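Local atomic coordinates of endosialidase (Enterobacteria phage phi92, PDB entry 4HIZ), a protein that hydrolyses polysialic acid as a phage endosialidase, probably cutting both alpha-2,8 and alpha-2,9 linkages within the polymer. Residues Asp345-Pro350 with Leu361-Thr366; Gly372-Met377 with Tyr387-Asn392. All coordinates share one frame; numbering follows the deposited sequence.

Interactions 1 and 2 are two successive hairpins of one antiparallel four-stranded sheet, a blade of the catalytic beta-propeller, with strands 347-355, 358-365, 374-378 and 386-389 following in sequence order. Their centres lie 9 Å apart, and the middle strands join them: Ala376 N lies 2.8 Å from Leu361 O, a probable backbone hydrogen bond, and Ser373 OG lies 2.7 Å from Thr363 O, a probable hydrogen bond as well. Interaction 1 is nearer the centre of the chain (about 25 Å between centres) than interaction 2 (about 31 Å). None of the residues seen to line the glycan pockets belongs to either contact, which together build the blade itself.

Interaction 1 of 2, residues Asp345-Pro350 with Leu361-Thr366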
# COMPACT_ATOMS: atom_id res chain seq x y z
N ASP A 345 -3.93 40.36 24.31
CA ASP A 345 -3.47 39.70 25.54
C ASP A 345 -3.99 38.26 25.52
O ASP A 345 -5.10 38.02 25.04
CB ASP A 345 -4.04 40.39 26.79
CG ASP A 345 -3.42 41.76 27.02
OD1 ASP A 345 -2.30 41.98 26.52
OD2 ASP A 345 -4.04 42.60 27.72
N ASN A 346 -3.19 37.33 26.02
CA ASN A 346 -3.65 35.93 26.04
C ASN A 346 -4.18 35.42 24.69
O ASN A 346 -5.15 34.67 24.65
CB ASN A 346 -4.75 35.76 27.08
CG ASN A 346 -4.33 36.26 28.45
OD1 ASN A 346 -4.95 37.18 29.05
ND2 ASN A 346 -3.26 35.71 28.95
N ALA A 347 -3.53 35.81 23.60
CA ALA A 347 -4.00 35.46 22.26
C ALA A 347 -2.84 35.06 21.36
O ALA A 347 -1.68 35.41 21.62
CB ALA A 347 -4.81 36.63 21.66
N ALA A 348 -3.16 34.33 20.28
CA ALA A 348 -2.16 33.81 19.36
C ALA A 348 -2.83 33.47 18.04
O ALA A 348 -4.07 33.46 17.95
CB ALA A 348 -1.58 32.49 19.94
N GLU A 349 -2.00 33.22 17.02
CA GLU A 349 -2.42 32.48 15.82
C GLU A 349 -3.70 32.97 15.19
O GLU A 349 -4.69 32.24 15.10
CB GLU A 349 -2.54 30.99 16.18
CG GLU A 349 -1.16 30.40 16.42
CD GLU A 349 -1.19 28.95 16.92
OE1 GLU A 349 -2.29 28.38 17.08
OE2 GLU A 349 -0.09 28.39 17.16
N PRO A 350 -3.69 34.22 14.70
CA PRO A 350 -4.86 34.74 13.99
C PRO A 350 -5.13 33.99 12.68
O PRO A 350 -4.19 33.74 11.92
CB PRO A 350 -4.47 36.19 13.68
CG PRO A 350 -2.94 36.16 13.64
CD PRO A 350 -2.58 35.20 14.76
N LEU A 361 -10.85 38.39 11.06
CA LEU A 361 -9.76 37.79 11.84
C LEU A 361 -10.36 37.08 13.05
O LEU A 361 -11.29 37.58 13.68
CB LEU A 361 -8.79 38.91 12.30
CG LEU A 361 -7.61 38.52 13.21
CD1 LEU A 361 -6.40 39.47 13.00
CD2 LEU A 361 -7.97 38.54 14.71
N THR A 362 -9.85 35.88 13.36
CA THR A 362 -10.17 35.27 14.66
C THR A 362 -8.89 34.99 15.40
O THR A 362 -7.86 34.75 14.77
CB THR A 362 -10.86 33.88 14.49
OG1 THR A 362 -9.99 33.02 13.76
CG2 THR A 362 -12.18 34.01 13.78
N THR A 363 -8.94 34.98 16.74
CA THR A 363 -7.75 34.65 17.50
C THR A 363 -7.93 33.34 18.22
O THR A 363 -9.06 32.88 18.44
CB THR A 363 -7.45 35.70 18.61
OG1 THR A 363 -8.56 35.77 19.50
CG2 THR A 363 -7.21 37.11 18.01
N ARG A 364 -6.80 32.74 18.56
CA ARG A 364 -6.74 31.65 19.53
C ARG A 364 -6.56 32.24 20.94
O ARG A 364 -5.66 33.07 21.15
CB ARG A 364 -5.50 30.82 19.25
CG ARG A 364 -5.20 29.76 20.35
CD ARG A 364 -4.06 28.88 19.85
NE ARG A 364 -3.50 28.09 20.93
CZ ARG A 364 -2.59 27.14 20.76
NH1 ARG A 364 -2.13 26.84 19.55
NH2 ARG A 364 -2.14 26.47 21.82
N GLY A 365 -7.37 31.79 21.90
CA GLY A 365 -7.18 32.17 23.31
C GLY A 365 -6.11 31.26 23.92
O GLY A 365 -6.06 30.06 23.60
N THR A 366 -5.27 31.80 24.82
CA THR A 366 -4.19 30.97 25.32
C THR A 366 -4.35 30.61 26.79
O THR A 366 -3.50 29.91 27.36
CB THR A 366 -2.80 31.60 25.07
OG1 THR A 366 -2.74 32.88 25.72
CG2 THR A 366 -2.53 31.78 23.53
O HOH W 1 -2.23 33.28 28.30
O HOH W 2 -7.49 31.71 15.10
O HOH W 3 -0.38 25.30 17.43
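With CG swung opposite the backbone N (chi1 171°) and its chain extended as far as NE, Arg364 runs alongside Glu349, whose CG instead lies beside its own N (chi1 -70°); both side chains point the same way from a beta hairpin of the propeller blade. Arg364 NH1 makes a salt bridge to Glu349 OE1 at 2.9 Å. The oxygen sits at the guanidinium edge, yet is met from above the carboxylate plane, with the two planes 72° apart; one NH1 bond therefore replaces a paired, coplanar grip. Water 3 bridges Glu349 OE2 and, weakly, Arg364 NH1, while Gln87 gives OE1 a second donor.

Beneath the ion pair, Ala348 and Arg364 form a hydrogen-bonded antiparallel pair, with Arg364 N 2.9 Å from Ala348 O. Next to it Ala347 and Gly365 form a non-hydrogen-bonded pair, their CA atoms 4.7 Å apart; the small Ala347 side chain packs on Leu319 of strand 318-324. Glu349 has a positive phi, and beyond it the first strand carries one extra residue before Cys351 pairs with Thr362, consistent with a beta bulge. Pro350, lacking an N-H, sets its CA 3.1 Å from Thr362 O in a CA-H...O contact.

At the far end water 1 links Asn346 ND2 to Thr366 OG1, and the methyl Thr366 CG2 rests 3.8 Å from Ala348 CB.

Interaction 2 of 2, residues Gly372-Met377 with Tyr387-Asn392; sequences GSTLAM and YLRFPN
Leu375 and Leu388 lock the two strands of this antiparallel hairpin together, as a hydrogen-bonded pair with Leu388 N only 2.7 Å from Leu375 O and Leu375 N answering at 2.8 Å from Leu388 O. The strands form the outer half of a beta-propeller blade, and the leucine pair is the tightly packed part of the contact. Leucine suits the pair because both side chains lie on the apolar face of the sheet, where Leu375 CB also meets Phe390 CE1 at 3.9 Å. The phenyl group turns its edge toward the backbone just ahead of the partner strand, with Ser373 O near the ring plane; just beyond the last bridge, the same carbonyl accepts Phe390 N at 2.9 Å.

On the other face, where Tyr387 and Arg389 are partly exposed, the contact is looser. Thr374 CG2 approaches the edge of the Tyr387 ring, and the small methyl Ala376 CB fits 3.8 Å from Tyr387 CD1. Arg389 starts out extended, then bends twice (chi2 83°, chi3 69°), which curls its guanidinium back over the end of the hairpin. There NH1 donates to Gly372 O at 2.9 Å, the acceptor lying in the guanidinium plane and the donor in the carbonyl plane, a nearly straight bond of 162°. A long, flexible arginine can thus reach the loop that leads into strand 374-378.

Beyond the Phe390 N to Ser373 O bond, waters 4 and 5 lie between the segment ends, 2.8 and 2.7 Å from Phe390 O.

Helix 341-344 borders the Tyr387 face, where Tyr343 stacks on Tyr387 and Glu342 O receives Arg389 NH2; Ser340, just before the helix, donates its N-H to Tyr387 OH. On the leucine face, Leu408 and Ile410 of strand 407-413 pack against Leu375 and Phe390 respectively.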
# COMPACT_ATOMS: atom_id res chain seq x y z
N GLY A 372 -11.02 34.77 25.98
CA GLY A 372 -10.36 33.95 24.98
C GLY A 372 -10.55 34.46 23.57
O GLY A 372 -10.52 35.68 23.33
N SER A 373 -10.79 33.55 22.63
CA SER A 373 -10.90 33.94 21.21
C SER A 373 -11.83 35.11 20.96
O SER A 373 -12.91 35.24 21.58
CB SER A 373 -11.45 32.75 20.41
OG SER A 373 -10.51 31.70 20.42
N THR A 374 -11.45 35.90 19.95
CA THR A 374 -12.18 37.09 19.52
C THR A 374 -12.35 37.00 18.02
O THR A 374 -11.46 36.51 17.32
CB THR A 374 -11.33 38.34 19.82
OG1 THR A 374 -11.07 38.40 21.23
CG2 THR A 374 -12.02 39.65 19.42
N LEU A 375 -13.50 37.46 17.54
CA LEU A 375 -13.75 37.68 16.12
C LEU A 375 -13.64 39.17 15.85
O LEU A 375 -14.16 39.99 16.61
CB LEU A 375 -15.15 37.18 15.73
CG LEU A 375 -15.68 37.50 14.32
CD1 LEU A 375 -14.83 36.84 13.22
CD2 LEU A 375 -17.16 37.06 14.19
N ALA A 376 -12.95 39.54 14.78
CA ALA A 376 -12.78 40.97 14.49
C ALA A 376 -12.94 41.20 12.98
O ALA A 376 -12.76 40.27 12.19
CB ALA A 376 -11.42 41.43 14.97
N MET A 377 -13.29 42.43 12.59
CA MET A 377 -13.32 42.76 11.17
C MET A 377 -12.76 44.16 10.97
O MET A 377 -12.90 45.01 11.85
CB MET A 377 -14.75 42.66 10.63
CG MET A 377 -15.70 43.62 11.29
SD MET A 377 -15.91 45.14 10.31
CE MET A 377 -17.35 44.55 9.47
N TYR A 387 -14.48 44.55 17.20
CA TYR A 387 -14.22 43.30 17.91
C TYR A 387 -15.47 42.71 18.52
O TYR A 387 -16.35 43.45 19.02
CB TYR A 387 -13.27 43.59 19.08
CG TYR A 387 -11.98 44.23 18.68
CD1 TYR A 387 -10.94 43.47 18.15
CD2 TYR A 387 -11.79 45.61 18.82
CE1 TYR A 387 -9.73 44.06 17.77
CE2 TYR A 387 -10.59 46.21 18.46
CZ TYR A 387 -9.56 45.43 17.93
OH TYR A 387 -8.36 46.03 17.57
N LEU A 388 -15.50 41.37 18.54
CA LEU A 388 -16.53 40.62 19.26
C LEU A 388 -15.84 39.48 20.01
O LEU A 388 -15.35 38.53 19.39
CB LEU A 388 -17.54 40.03 18.27
CG LEU A 388 -18.50 40.99 17.55
CD1 LEU A 388 -19.23 40.26 16.42
CD2 LEU A 388 -19.51 41.55 18.55
N ARG A 389 -15.81 39.55 21.34
CA ARG A 389 -15.22 38.46 22.11
C ARG A 389 -16.19 37.28 22.13
O ARG A 389 -17.38 37.44 22.39
CB ARG A 389 -14.99 38.95 23.55
CG ARG A 389 -14.34 37.90 24.46
CD ARG A 389 -12.84 37.89 24.29
NE ARG A 389 -12.21 39.11 24.81
CZ ARG A 389 -10.90 39.29 24.89
NH1 ARG A 389 -10.06 38.35 24.45
NH2 ARG A 389 -10.41 40.42 25.41
N PHE A 390 -15.70 36.07 21.86
CA PHE A 390 -16.54 34.91 22.15
C PHE A 390 -16.70 34.76 23.65
O PHE A 390 -15.74 34.95 24.39
CB PHE A 390 -15.96 33.61 21.57
CG PHE A 390 -16.07 33.48 20.08
CD1 PHE A 390 -15.07 33.99 19.25
CD2 PHE A 390 -17.17 32.82 19.51
CE1 PHE A 390 -15.16 33.87 17.87
CE2 PHE A 390 -17.27 32.69 18.10
CZ PHE A 390 -16.25 33.20 17.30
N PRO A 391 -17.91 34.43 24.12
CA PRO A 391 -18.08 34.26 25.57
C PRO A 391 -17.37 32.96 26.02
O PRO A 391 -17.04 32.08 25.20
CB PRO A 391 -19.60 34.11 25.73
CG PRO A 391 -20.06 33.55 24.43
CD PRO A 391 -19.17 34.22 23.39
N ASN A 392 -17.09 32.89 27.31
CA ASN A 392 -16.66 31.64 27.93
C ASN A 392 -15.22 31.18 27.63
O ASN A 392 -14.93 29.99 27.70
CB ASN A 392 -17.66 30.51 27.66
CG ASN A 392 -19.04 30.81 28.23
OD1 ASN A 392 -20.06 30.69 27.53
ND2 ASN A 392 -19.09 31.15 29.50
O HOH W 4 -14.13 35.06 26.70
O HOH W 5 -13.42 33.58 24.09